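Long-range contact in uncharacterized protein (Parabacteroides merdae ATCC 43184, PDB 4OPW), which is of unknown function but is probably a cell-surface adhesin, built largely of parallel beta strands in the manner of the putative auto-transporter adhesin head domain: residues N22-Q36 with K89-S103. Numbering follows the deposited sequence. Where two conformers were deposited one is given.
Sequences NAIKFDGVIDFNYEQ and KEVKASGNANFIANS. With EDO (1,2-ethanediol), chain C.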
ATOM      1  N   ASN A  22       3.120  15.970   0.722  1.00 17.91           N
ATOM      2  CA  ASN A  22       3.354  15.067  -0.413  1.00 18.35           C
ATOM      3  C   ASN A  22       3.608  13.631   0.108  1.00 21.87           C
ATOM      4  O   ASN A  22       3.962  12.734  -0.660  1.00 20.26           O
ATOM      5  CB  ASN A  22       4.514  15.565  -1.306  1.00 19.67           C
ATOM      6  CG  ASN A  22       5.854  15.633  -0.606  1.00 29.76           C
ATOM      7  OD1 ASN A  22       6.019  15.161   0.524  1.00 21.16           O
ATOM      8  ND2 ASN A  22       6.837  16.249  -1.269  1.00 25.52           N
ATOM      9  N   ALA A  23       3.437  13.426   1.433  1.00 17.47           N
ATOM     10  CA  ALA A  23       3.668  12.141   2.071  1.00 17.25           C
ATOM     11  C   ALA A  23       2.720  12.003   3.232  1.00 18.54           C
ATOM     12  O   ALA A  23       2.375  12.999   3.889  1.00 18.47           O
ATOM     13  CB  ALA A  23       5.125  12.019   2.536  1.00 17.94           C
ATOM     14  N   ILE A  24       2.255  10.766   3.466  1.00 15.07           N
ATOM     15  CA  ILE A  24       1.276  10.483   4.511  1.00 15.38           C
ATOM     16  C   ILE A  24       1.785   9.373   5.431  1.00 20.72           C
ATOM     17  O   ILE A  24       2.326   8.375   4.948  1.00 19.72           O
ATOM     18  CB  ILE A  24      -0.099  10.080   3.878  1.00 18.73           C
ATOM     19  CG1 ILE A  24      -0.696  11.211   3.005  1.00 19.43           C
ATOM     20  CG2 ILE A  24      -1.122   9.647   4.977  1.00 19.87           C
ATOM     21  CD1 ILE A  24      -1.874  10.760   2.036  1.00 20.38           C
ATOM     22  N   LYS A  25       1.576   9.538   6.741  1.00 18.57           N
ATOM     23  CA  LYS A  25       1.922   8.535   7.750  1.00 18.70           C
ATOM     24  C   LYS A  25       0.827   8.471   8.790  1.00 21.38           C
ATOM     25  O   LYS A  25       0.430   9.500   9.335  1.00 21.07           O
ATOM     26  CB  LYS A  25       3.285   8.836   8.391  1.00 22.18           C
ATOM     27  CG  LYS A  25       3.797   7.796   9.379  1.00 44.51           C
ATOM     28  CD  LYS A  25       5.208   8.170   9.831  1.00 61.28           C
ATOM     29  CE  LYS A  25       5.760   7.288  10.922  1.00 76.35           C
ATOM     30  NZ  LYS A  25       7.109   7.740  11.363  1.00 87.17           N
ATOM     31  N   PHE A  26       0.320   7.272   9.069  1.00 16.89           N
ATOM     32  CA  PHE A  26      -0.694   7.116  10.122  1.00 17.53           C
ATOM     33  C   PHE A  26      -0.696   5.670  10.604  1.00 22.49           C
ATOM     34  O   PHE A  26      -0.307   4.762   9.865  1.00 22.03           O
ATOM     35  CB  PHE A  26      -2.106   7.566   9.659  1.00 19.85           C
ATOM     36  CG  PHE A  26      -2.725   6.805   8.498  1.00 22.12           C
ATOM     37  CD1 PHE A  26      -2.135   6.821   7.238  1.00 24.17           C
ATOM     38  CD2 PHE A  26      -3.967   6.194   8.634  1.00 27.21           C
ATOM     39  CE1 PHE A  26      -2.705   6.129   6.165  1.00 25.48           C
ATOM     40  CE2 PHE A  26      -4.572   5.551   7.542  1.00 29.41           C
ATOM     41  CZ  PHE A  26      -3.913   5.490   6.327  1.00 26.91           C
ATOM     42  N   ASP A  27      -1.143   5.474  11.842  1.00 19.41           N
ATOM     43  CA  ASP A  27      -1.163   4.187  12.512  1.00 19.24           C
ATOM     44  C   ASP A  27      -2.415   4.106  13.353  1.00 24.73           C
ATOM     45  O   ASP A  27      -2.579   4.896  14.272  1.00 28.54           O
ATOM     46  CB  ASP A  27       0.114   4.063  13.391  1.00 21.46           C
ATOM     47  CG  ASP A  27       0.339   2.748  14.117  1.00 32.36           C
ATOM     48  OD1 ASP A  27      -0.343   1.760  13.789  1.00 29.26           O
ATOM     49  OD2 ASP A  27       1.285   2.680  14.928  1.00 43.43           O
ATOM     50  N   GLY A  28      -3.297   3.175  13.024  1.00 18.84           N
ATOM     51  CA  GLY A  28      -4.537   2.982  13.777  1.00 17.94           C
ATOM     52  C   GLY A  28      -5.687   2.667  12.854  1.00 19.60           C
ATOM     53  O   GLY A  28      -5.527   2.731  11.628  1.00 18.13           O
ATOM     54  N   VAL A  29      -6.850   2.341  13.436  1.00 15.79           N
ATOM     55  CA  VAL A  29      -8.016   1.939  12.668  1.00 16.56           C
ATOM     56  C   VAL A  29      -8.725   3.200  12.139  1.00 20.06           C
ATOM     57  O   VAL A  29      -9.758   3.636  12.659  1.00 20.23           O
ATOM     58  CB  VAL A  29      -8.930   0.976  13.454  1.00 20.28           C
ATOM     59  CG1 VAL A  29     -10.055   0.456  12.553  1.00 20.53           C
ATOM     60  CG2 VAL A  29      -8.104  -0.189  14.013  1.00 20.32           C
ATOM     61  N   ILE A  30      -8.123   3.774  11.078  1.00 16.67           N
ATOM     62  CA  ILE A  30      -8.588   5.006  10.445  1.00 16.06           C
ATOM     63  C   ILE A  30      -8.950   4.705   9.014  1.00 19.85           C
ATOM     64  O   ILE A  30      -8.204   4.010   8.338  1.00 20.87           O
ATOM     65  CB  ILE A  30      -7.460   6.091  10.533  1.00 19.35           C
ATOM     66  CG1 ILE A  30      -7.174   6.490  12.012  1.00 19.54           C
ATOM     67  CG2 ILE A  30      -7.757   7.330   9.651  1.00 21.34           C
ATOM     68  CD1 ILE A  30      -5.816   7.154  12.214  1.00 27.81           C
ATOM     69  N   ASP A  31     -10.096   5.225   8.552  1.00 16.58           N
ATOM     70  CA  ASP A  31     -10.498   5.150   7.157  1.00 15.31           C
ATOM     71  C   ASP A  31      -9.961   6.391   6.487  1.00 18.93           C
ATOM     72  O   ASP A  31     -10.508   7.467   6.703  1.00 19.75           O
ATOM     73  CB  ASP A  31     -12.031   5.048   7.052  1.00 18.40           C
ATOM     74  CG  ASP A  31     -12.507   3.793   7.751  1.00 30.50           C
ATOM     75  OD1 ASP A  31     -12.149   2.689   7.282  1.00 29.47           O
ATOM     76  OD2 ASP A  31     -13.072   3.910   8.878  1.00 34.90           O
ATOM     77  N   PHE A  32      -8.857   6.274   5.740  1.00 14.85           N
ATOM     78  CA  PHE A  32      -8.202   7.433   5.132  1.00 13.58           C
ATOM     79  C   PHE A  32      -8.487   7.486   3.625  1.00 18.82           C
ATOM     80  O   PHE A  32      -8.055   6.604   2.879  1.00 18.78           O
ATOM     81  CB  PHE A  32      -6.674   7.396   5.407  1.00 14.90           C
ATOM     82  CG  PHE A  32      -5.945   8.709   5.215  1.00 15.81           C
ATOM     83  CD1 PHE A  32      -5.828   9.282   3.953  1.00 19.07           C
ATOM     84  CD2 PHE A  32      -5.276   9.313   6.280  1.00 16.90           C
ATOM     85  CE1 PHE A  32      -5.148  10.496   3.774  1.00 20.04           C
ATOM     86  CE2 PHE A  32      -4.598  10.516   6.107  1.00 19.68           C
ATOM     87  CZ  PHE A  32      -4.525  11.097   4.849  1.00 19.16           C
ATOM     88  N   ASN A  33      -9.250   8.508   3.194  1.00 14.18           N
ATOM     89  CA  ASN A  33      -9.678   8.716   1.812  1.00 13.68           C
ATOM     90  C   ASN A  33      -8.899   9.861   1.202  1.00 19.28           C
ATOM     91  O   ASN A  33      -8.959  10.993   1.696  1.00 19.25           O
ATOM     92  CB  ASN A  33     -11.200   8.975   1.775  1.00 17.89           C
ATOM     93  CG  ASN A  33     -11.957   7.762   2.277  1.00 25.44           C
ATOM     94  OD1 ASN A  33     -11.717   6.637   1.824  1.00 22.15           O
ATOM     95  ND2 ASN A  33     -12.781   7.917   3.312  1.00 22.84           N
ATOM     96  N   TYR A  34      -8.143   9.555   0.154  1.00 16.11           N
ATOM     97  CA  TYR A  34      -7.264  10.518  -0.480  1.00 16.17           C
ATOM     98  C   TYR A  34      -7.586  10.741  -1.940  1.00 20.14           C
ATOM     99  O   TYR A  34      -7.927   9.810  -2.671  1.00 18.21           O
ATOM    100  CB  TYR A  34      -5.777  10.039  -0.352  1.00 16.47           C
ATOM    101  CG  TYR A  34      -4.799  10.903  -1.116  1.00 16.70           C
ATOM    102  CD1 TYR A  34      -4.323  12.096  -0.575  1.00 18.14           C
ATOM    103  CD2 TYR A  34      -4.403  10.569  -2.412  1.00 16.79           C
ATOM    104  CE1 TYR A  34      -3.508  12.952  -1.317  1.00 17.26           C
ATOM    105  CE2 TYR A  34      -3.594  11.417  -3.162  1.00 17.93           C
ATOM    106  CZ  TYR A  34      -3.139  12.601  -2.609  1.00 18.96           C
ATOM    107  OH  TYR A  34      -2.343  13.411  -3.377  1.00 17.76           O
ATOM    108  N   GLU A  35      -7.411  11.988  -2.374  1.00 18.50           N
ATOM    109  CA  GLU A  35      -7.535  12.337  -3.780  0.50 18.40           C
ATOM    110  C   GLU A  35      -6.390  13.271  -4.163  1.00 22.09           C
ATOM    111  O   GLU A  35      -6.007  14.142  -3.374  1.00 20.20           O
ATOM    112  CB  GLU A  35      -8.905  12.957  -4.101  0.50 19.85           C
ATOM    113  CG  GLU A  35     -10.013  11.922  -4.249  0.50 26.20           C
ATOM    114  CD  GLU A  35     -11.423  12.465  -4.406  0.50 39.18           C
ATOM    115  OE1 GLU A  35     -11.604  13.453  -5.154  0.50 24.39           O
ATOM    116  OE2 GLU A  35     -12.355  11.878  -3.808  0.50 26.55           O
ATOM    117  N   GLN A  36      -5.822  13.044  -5.336  1.00 18.62           N
ATOM    118  CA  GLN A  36      -4.758  13.889  -5.876  0.50 19.15           C
ATOM    119  C   GLN A  36      -5.421  14.929  -6.776  1.00 23.34           C
ATOM    120  O   GLN A  36      -6.107  14.569  -7.740  1.00 23.33           O
ATOM    121  CB  GLN A  36      -3.688  13.073  -6.628  0.50 20.13           C
ATOM    122  CG  GLN A  36      -2.401  13.884  -6.880  0.50 25.74           C
ATOM    123  CD  GLN A  36      -1.403  13.241  -7.824  0.50 35.32           C
ATOM    124  OE1 GLN A  36      -1.480  12.058  -8.151  0.50 23.94           O
ATOM    125  NE2 GLN A  36      -0.419  14.014  -8.273  0.50 27.02           N
ATOM    126  N   LYS A  89       4.080  11.269  -2.919  1.00 18.10           N
ATOM    127  CA  LYS A  89       5.223  10.410  -3.242  1.00 18.42           C
ATOM    128  C   LYS A  89       5.329   9.214  -2.287  1.00 19.66           C
ATOM    129  O   LYS A  89       6.079   8.269  -2.574  1.00 19.42           O
ATOM    130  CB  LYS A  89       6.550  11.227  -3.248  1.00 20.79           C
ATOM    131  CG  LYS A  89       6.999  11.667  -1.836  1.00 21.99           C
ATOM    132  CD  LYS A  89       8.329  12.409  -1.857  1.00 25.96           C
ATOM    133  CE  LYS A  89       8.775  12.730  -0.459  1.00 31.09           C
ATOM    134  NZ  LYS A  89      10.094  13.405  -0.451  1.00 33.18           N
ATOM    135  N   GLU A  90       4.626   9.252  -1.150  1.00 16.85           N
ATOM    136  CA  GLU A  90       4.784   8.187  -0.157  1.00 18.53           C
ATOM    137  C   GLU A  90       3.604   8.049   0.767  1.00 20.62           C
ATOM    138  O   GLU A  90       3.010   9.042   1.184  1.00 19.28           O
ATOM    139  CB  GLU A  90       6.035   8.514   0.691  1.00 20.46           C
ATOM    140  CG  GLU A  90       6.437   7.533   1.773  1.00 31.96           C
ATOM    141  CD  GLU A  90       7.592   8.122   2.556  1.00 50.41           C
ATOM    142  OE1 GLU A  90       8.693   8.223   1.973  1.00 45.91           O
ATOM    143  OE2 GLU A  90       7.364   8.637   3.673  1.00 47.38           O
ATOM    144  N   VAL A  91       3.298   6.794   1.124  1.00 15.85           N
ATOM    145  CA  VAL A  91       2.274   6.467   2.108  1.00 16.88           C
ATOM    146  C   VAL A  91       2.832   5.401   3.035  1.00 19.35           C
ATOM    147  O   VAL A  91       3.339   4.374   2.553  1.00 18.45           O
ATOM    148  CB  VAL A  91       0.910   6.005   1.496  1.00 19.48           C
ATOM    149  CG1 VAL A  91      -0.132   5.702   2.596  1.00 19.80           C
ATOM    150  CG2 VAL A  91       0.354   7.027   0.493  1.00 18.81           C
ATOM    151  N   LYS A  92       2.743   5.642   4.356  1.00 16.66           N
ATOM    152  CA  LYS A  92       3.121   4.671   5.380  0.50 17.01           C
ATOM    153  C   LYS A  92       1.853   4.416   6.206  1.00 20.67           C
ATOM    154  O   LYS A  92       1.394   5.333   6.893  1.00 19.74           O
ATOM    155  CB  LYS A  92       4.310   5.180   6.235  0.50 19.08           C
ATOM    156  CG  LYS A  92       5.524   5.596   5.416  0.50 22.77           C
ATOM    157  CD  LYS A  92       6.768   5.770   6.249  0.50 29.47           C
ATOM    158  CE  LYS A  92       7.986   5.770   5.356  0.50 33.97           C
ATOM    159  NZ  LYS A  92       8.974   6.794   5.758  0.50 32.34           N
ATOM    160  N   ALA A  93       1.262   3.228   6.086  1.00 17.64           N
ATOM    161  CA  ALA A  93       0.041   2.889   6.788  1.00 19.63           C
ATOM    162  C   ALA A  93       0.275   1.674   7.684  1.00 22.27           C
ATOM    163  O   ALA A  93       0.931   0.711   7.278  1.00 19.11           O
ATOM    164  CB  ALA A  93      -1.067   2.607   5.776  1.00 21.29           C
ATOM    165  N   SER A  94      -0.250   1.738   8.921  1.00 21.10           N
ATOM    166  CA  SER A  94      -0.098   0.687   9.938  1.00 20.84           C
ATOM    167  C   SER A  94      -1.353   0.577  10.787  1.00 24.53           C
ATOM    168  O   SER A  94      -2.200   1.475  10.754  1.00 24.76           O
ATOM    169  CB  SER A  94       1.073   1.035  10.859  1.00 22.43           C
ATOM    170  OG  SER A  94       2.284   1.136  10.136  1.00 34.90           O
ATOM    171  N   GLY A  95      -1.454  -0.512  11.534  1.00 20.34           N
ATOM    172  CA  GLY A  95      -2.474  -0.702  12.555  1.00 20.03           C
ATOM    173  C   GLY A  95      -3.906  -0.871  12.112  1.00 22.80           C
ATOM    174  O   GLY A  95      -4.821  -0.362  12.769  1.00 22.06           O
ATOM    175  N   ASN A  96      -4.114  -1.651  11.039  1.00 17.88           N
ATOM    176  CA  ASN A  96      -5.425  -2.022  10.545  1.00 17.06           C
ATOM    177  C   ASN A  96      -6.214  -0.807  10.008  1.00 19.81           C
ATOM    178  O   ASN A  96      -7.442  -0.768  10.069  1.00 20.03           O
ATOM    179  CB  ASN A  96      -6.224  -2.819  11.617  1.00 17.28           C
ATOM    180  CG  ASN A  96      -7.003  -3.981  11.044  1.00 23.60           C
ATOM    181  OD1 ASN A  96      -7.415  -3.980   9.874  1.00 23.38           O
ATOM    182  ND2 ASN A  96      -7.248  -4.997  11.869  1.00 21.63           N
ATOM    183  N   ALA A  97      -5.484   0.160   9.438  1.00 17.34           N
ATOM    184  CA  ALA A  97      -6.057   1.300   8.743  1.00 17.52           C
ATOM    185  C   ALA A  97      -6.575   0.886   7.353  1.00 21.85           C
ATOM    186  O   ALA A  97      -6.191  -0.178   6.845  1.00 22.43           O
ATOM    187  CB  ALA A  97      -4.966   2.366   8.563  1.00 18.47           C
ATOM    188  N   ASN A  98      -7.454   1.709   6.794  0.50 16.52           N
ATOM    189  CA  ASN A  98      -7.935   1.574   5.438  0.50 17.10           C
ATOM    190  C   ASN A  98      -7.432   2.808   4.683  0.50 20.30           C
ATOM    191  O   ASN A  98      -7.808   3.931   5.046  0.50 18.72           O
ATOM    192  CB  ASN A  98      -9.472   1.463   5.387  0.50 18.74           C
ATOM    193  CG  ASN A  98     -10.083   0.168   5.885  0.50 44.67           C
ATOM    194  OD1 ASN A  98      -9.463  -0.904   5.913  0.50 32.14           O
ATOM    195  ND2 ASN A  98     -11.360   0.231   6.240  0.50 43.05           N
ATOM    196  N   PHE A  99      -6.507   2.633   3.727  1.00 16.93           N
ATOM    197  CA  PHE A  99      -6.073   3.752   2.882  1.00 16.10           C
ATOM    198  C   PHE A  99      -6.688   3.558   1.508  1.00 18.97           C
ATOM    199  O   PHE A  99      -6.484   2.513   0.892  1.00 18.72           O
ATOM    200  CB  PHE A  99      -4.538   3.906   2.778  1.00 16.32           C
ATOM    201  CG  PHE A  99      -4.161   5.076   1.897  1.00 17.05           C
ATOM    202  CD1 PHE A  99      -4.066   6.363   2.424  1.00 19.04           C
ATOM    203  CD2 PHE A  99      -3.910   4.897   0.539  1.00 18.30           C
ATOM    204  CE1 PHE A  99      -3.728   7.451   1.608  1.00 19.78           C
ATOM    205  CE2 PHE A  99      -3.547   5.982  -0.274  1.00 20.17           C
ATOM    206  CZ  PHE A  99      -3.488   7.256   0.262  1.00 18.35           C
ATOM    207  N   ILE A 100      -7.464   4.536   1.045  1.00 15.21           N
ATOM    208  CA  ILE A 100      -8.075   4.458  -0.281  1.00 16.27           C
ATOM    209  C   ILE A 100      -7.711   5.693  -1.103  1.00 18.46           C
ATOM    210  O   ILE A 100      -7.976   6.817  -0.663  1.00 18.82           O
ATOM    211  CB  ILE A 100      -9.630   4.297  -0.216  1.00 19.17           C
ATOM    212  CG1 ILE A 100     -10.075   2.993   0.524  1.00 19.44           C
ATOM    213  CG2 ILE A 100     -10.237   4.359  -1.620  1.00 20.72           C
ATOM    214  CD1 ILE A 100     -11.596   2.884   0.788  1.00 25.30           C
ATOM    215  N   ALA A 101      -7.142   5.491  -2.307  1.00 16.66           N
ATOM    216  CA  ALA A 101      -6.891   6.584  -3.251  1.00 16.22           C
ATOM    217  C   ALA A 101      -8.055   6.566  -4.256  1.00 19.99           C
ATOM    218  O   ALA A 101      -8.228   5.575  -4.987  1.00 19.52           O
ATOM    219  CB  ALA A 101      -5.542   6.412  -3.937  1.00 16.92           C
ATOM    220  N   ASN A 102      -8.894   7.613  -4.232  1.00 18.01           N
ATOM    221  CA  ASN A 102     -10.095   7.737  -5.080  1.00 19.28           C
ATOM    222  C   ASN A 102      -9.885   8.601  -6.317  1.00 25.93           C
ATOM    223  O   ASN A 102     -10.837   9.153  -6.885  1.00 28.03           O
ATOM    224  CB  ASN A 102     -11.252   8.282  -4.259  1.00 21.01           C
ATOM    225  CG  ASN A 102     -11.842   7.233  -3.360  1.00 29.90           C
ATOM    226  OD1 ASN A 102     -12.107   6.104  -3.790  1.00 23.94           O
ATOM    227  ND2 ASN A 102     -12.034   7.573  -2.097  1.00 26.18           N
ATOM    228  N   SER A 103      -8.639   8.727  -6.727  1.00 20.44           N
ATOM    229  CA  SER A 103      -8.267   9.475  -7.921  1.00 19.99           C
ATOM    230  C   SER A 103      -7.135   8.769  -8.605  1.00 22.72           C
ATOM    231  O   SER A 103      -6.417   8.021  -7.937  1.00 20.61           O
ATOM    232  CB  SER A 103      -7.815  10.890  -7.527  1.00 23.64           C
ATOM    233  OG  SER A 103      -6.508  10.844  -6.973  1.00 24.52           O
TER
HETATM  234  C1  EDO C 301      -6.492   5.821  15.934  1.00 34.28           C
HETATM  235  O1  EDO C 301      -5.950   4.954  16.924  1.00 37.14           O
HETATM  236  C2  EDO C 301      -5.551   7.035  15.756  1.00 32.03           C
HETATM  237  O2  EDO C 301      -4.238   6.590  15.522  1.00 28.06           O
HETATM  238  O   HOH W   1       5.264   9.272   5.061  1.00 34.53           O
HETATM  239  O   HOH W   2       8.759   7.247   8.458  1.00 50.81           O
HETATM  240  O   HOH W   3       2.382   3.952   9.747  1.00 26.63           O
HETATM  241  O   HOH W   4     -10.765   4.443   3.665  1.00 25.56           O
HETATM  242  O   HOH W   5     -13.396   5.906  -0.053  1.00 30.39           O
HETATM  243  O   HOH W   6     -12.074  10.595  -1.372  1.00 22.71           O
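Ser103 OG accepts Gln36 N in a nearly straight bond (2.8 Å, 173°), a side chain continuing the pairing where the run of backbone-to-backbone bonds ends. Strand 31-36 runs parallel to 98-101, and strand 23-27 to 90-94; each segment is strand, turn, strand, its two strands lying in opposing sheets like part of a solenoid coil. Between the sheets lies an apolar interior that includes Phe26, Phe32 and Phe99. With CG between its backbone N and carbonyl carbon (chi1 62°), Phe26 brings CE2 within 3.4 Å of Ala97 CB, while Phe99 CB lies in its ring plane, at the edge, 3.9 Å from Phe26 CZ. Phe32 CD2 sits over the centre of one Phe26 face. Phe32 and Phe99 lie side by side, CD1 of the first 3.6 Å from CE1 of the second. Tyr34 CB touches Phe99 CZ (3.7 Å), Ile24 CD1 reaches the Phe99 edge, and Val91 CG1 lies over the centre of one of its faces.

At the turns, Gly28 N donates to Ser94 O from above the carbonyl plane (3.0 Å). Beyond them, in one of two Asn98 conformers, ND2 meets Asp31 OD1 at 2.8 Å, close to the C-O axis but with a bent N-H (141°); Asp31 OD2 takes Lys78. Asn33 OD1 and Asn102 ND2 share a water. On the outer face of strand 90-94, one Lys92 conformer makes a weak salt bridge from NZ to Glu90 OE2 (3.2 Å), which may ease the nearness of Lys25 NZ.

Strand 119-122 continues the stack beyond 98-101, consistent with a parallel beta-solenoid of the pectate-lyase-like kind. Parallel backbone bonds hold the neighbouring coils together, apolar side chains pack between the sheets, and outside an amide-carboxylate bond and waters add to them.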